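Local coordinates for Alr3790 protein (Anabaena sp., PDB 3HIX), which is of unknown function but carries a rhodanese-like domain, a fold that in relatives often serves sulfur transfer, at residues Y56-G61 with S81-G86. Numbering follows the deposited sequence.
Sequences YVYGAG and SELKGG
Leu83 reaches from the end of strand 80-82 to the two tyrosines that flank Val57 on strand 55-58. Its CG lies 4.2 Å from Tyr56 CB, while its CB meets Tyr58 CB at 4.1 Å, the latter two side chains passing at a slant. Chi1 (-75°) turns CG toward the tyrosines and chi2 (180°) spreads the methyls, CD2 toward the Tyr56 ring and CD1 to 4.1 Å from Tyr58 CD2; a branched tip suits this double role. On the same side of the sheet, Ser81 sets OG over one face of the Tyr56 ring, though the modelled approach is too short to be trusted. Val57 points to the other side, where its compact, branched side chain packs on Val69 and Leu72 of helix 62-74. Two backbone hydrogen bonds link these segments: Val57 N gives its hydrogen to Ser81 O at 3.0 Å, nearly straight at 169°, and Val57 O receives one from Leu83 N, just past the strand end; Ser81 also bonds to Ile55. A type II turn, Leu83 to Gly86, brings Gly86 CA to 4.0 Å from Tyr58 CB; positive phi favours glycine there, and Gly59 O leaves little room for a side chain. The end of Tyr58 leads away, its OH accepting a hydrogen bond from Ile30 N of strand 29-30. The contact thus closes a beta-alpha-beta unit, backbone bonds setting the register and apolar packing lining the face that carries both tyrosines, with the buried Tyr58 hydroxyl satisfied.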
loop_
_atom_site.group_PDB
_atom_site.type_symbol
_atom_site.label_atom_id
_atom_site.label_comp_id
_atom_site.label_asym_id
_atom_site.label_seq_id
_atom_site.Cartn_x
_atom_site.Cartn_y
_atom_site.Cartn_z
ATOM N N TYR A 56 7.225 -1.194 -1.703
ATOM C CA TYR A 56 6.796 0.090 -2.211
ATOM C C TYR A 56 5.398 0.324 -1.671
ATOM O O TYR A 56 4.506 -0.513 -1.818
ATOM C CB TYR A 56 6.862 0.072 -3.735
ATOM C CG TYR A 56 8.300 0.028 -4.202
ATOM C CD1 TYR A 56 8.947 1.182 -4.644
ATOM C CD2 TYR A 56 9.049 -1.145 -4.090
ATOM C CE1 TYR A 56 10.311 1.170 -4.956
ATOM C CE2 TYR A 56 10.410 -1.167 -4.394
ATOM C CZ TYR A 56 11.034 -0.007 -4.822
ATOM O OH TYR A 56 12.387 -0.016 -5.086
ATOM N N VAL A 57 5.226 1.456 -1.003
ATOM C CA VAL A 57 3.949 1.769 -0.396
ATOM C C VAL A 57 3.299 3.031 -0.917
ATOM O O VAL A 57 3.972 3.975 -1.342
ATOM C CB VAL A 57 4.097 1.927 1.134
ATOM C CG1 VAL A 57 4.859 0.755 1.715
ATOM C CG2 VAL A 57 4.811 3.213 1.445
ATOM N N TYR A 58 1.972 3.030 -0.879
ATOM C CA TYR A 58 1.197 4.185 -1.277
ATOM C C TYR A 58 -0.042 4.206 -0.405
ATOM O O TYR A 58 -0.582 3.162 -0.033
ATOM C CB TYR A 58 0.829 4.143 -2.782
ATOM C CG TYR A 58 -0.219 3.129 -3.197
ATOM C CD1 TYR A 58 -1.558 3.497 -3.335
ATOM C CD2 TYR A 58 0.137 1.819 -3.513
ATOM C CE1 TYR A 58 -2.517 2.584 -3.785
ATOM C CE2 TYR A 58 -0.812 0.898 -3.960
ATOM C CZ TYR A 58 -2.134 1.286 -4.093
ATOM O OH TYR A 58 -3.067 0.374 -4.516
ATOM N N GLY A 59 -0.451 5.407 -0.027
ATOM C CA GLY A 59 -1.636 5.570 0.785
ATOM C C GLY A 59 -2.423 6.693 0.144
ATOM O O GLY A 59 -2.197 7.012 -1.018
ATOM N N ALA A 60 -3.336 7.295 0.895
ATOM C CA ALA A 60 -4.151 8.387 0.384
ATOM C C ALA A 60 -3.535 9.729 0.751
ATOM O O ALA A 60 -3.952 10.369 1.716
ATOM C CB ALA A 60 -5.550 8.282 0.953
ATOM N N GLY A 61 -2.537 10.146 -0.020
ATOM C CA GLY A 61 -1.864 11.405 0.233
ATOM C C GLY A 61 -0.441 11.201 0.718
ATOM O O GLY A 61 -0.092 10.124 1.204
ATOM N N SER A 81 10.090 2.251 0.237
ATOM C CA SER A 81 10.050 3.505 -0.497
ATOM C C SER A 81 8.616 3.893 -0.798
ATOM O O SER A 81 7.710 3.059 -0.770
ATOM C CB SER A 81 10.865 3.393 -1.786
ATOM O OG SER A 81 10.551 2.201 -2.468
ATOM N N GLU A 82 8.428 5.174 -1.074
ATOM C CA GLU A 82 7.125 5.744 -1.353
ATOM C C GLU A 82 6.836 5.829 -2.854
ATOM O O GLU A 82 7.736 6.077 -3.656
ATOM C CB GLU A 82 7.079 7.151 -0.745
ATOM C CG GLU A 82 7.548 7.182 0.709
ATOM C CD GLU A 82 8.454 8.357 1.035
ATOM O OE1 GLU A 82 7.946 9.392 1.515
ATOM O OE2 GLU A 82 9.679 8.239 0.805
ATOM N N LEU A 83 5.586 5.585 -3.233
ATOM C CA LEU A 83 5.185 5.746 -4.623
ATOM C C LEU A 83 4.504 7.105 -4.609
ATOM O O LEU A 83 3.320 7.212 -4.280
ATOM C CB LEU A 83 4.193 4.671 -5.064
ATOM C CG LEU A 83 4.741 3.268 -5.333
ATOM C CD1 LEU A 83 3.584 2.376 -5.745
ATOM C CD2 LEU A 83 5.813 3.299 -6.439
ATOM N N LYS A 84 5.280 8.137 -4.935
ATOM C CA LYS A 84 4.795 9.515 -4.961
ATOM C C LYS A 84 3.561 9.702 -5.840
ATOM O O LYS A 84 3.513 9.234 -6.982
ATOM C CB LYS A 84 5.908 10.461 -5.438
ATOM C CG LYS A 84 7.046 10.645 -4.444
ATOM C CD LYS A 84 8.163 9.628 -4.641
ATOM C CE LYS A 84 9.305 10.216 -5.462
ATOM N NZ LYS A 84 9.914 11.404 -4.788
ATOM N N GLY A 85 2.570 10.402 -5.299
ATOM C CA GLY A 85 1.338 10.637 -6.033
ATOM C C GLY A 85 0.333 9.504 -5.908
ATOM O O GLY A 85 -0.801 9.621 -6.376
ATOM N N GLY A 86 0.757 8.403 -5.293
ATOM C CA GLY A 86 -0.114 7.258 -5.098
ATOM C C GLY A 86 -0.790 6.706 -6.341
ATOM O O GLY A 86 -0.227 6.690 -7.436
#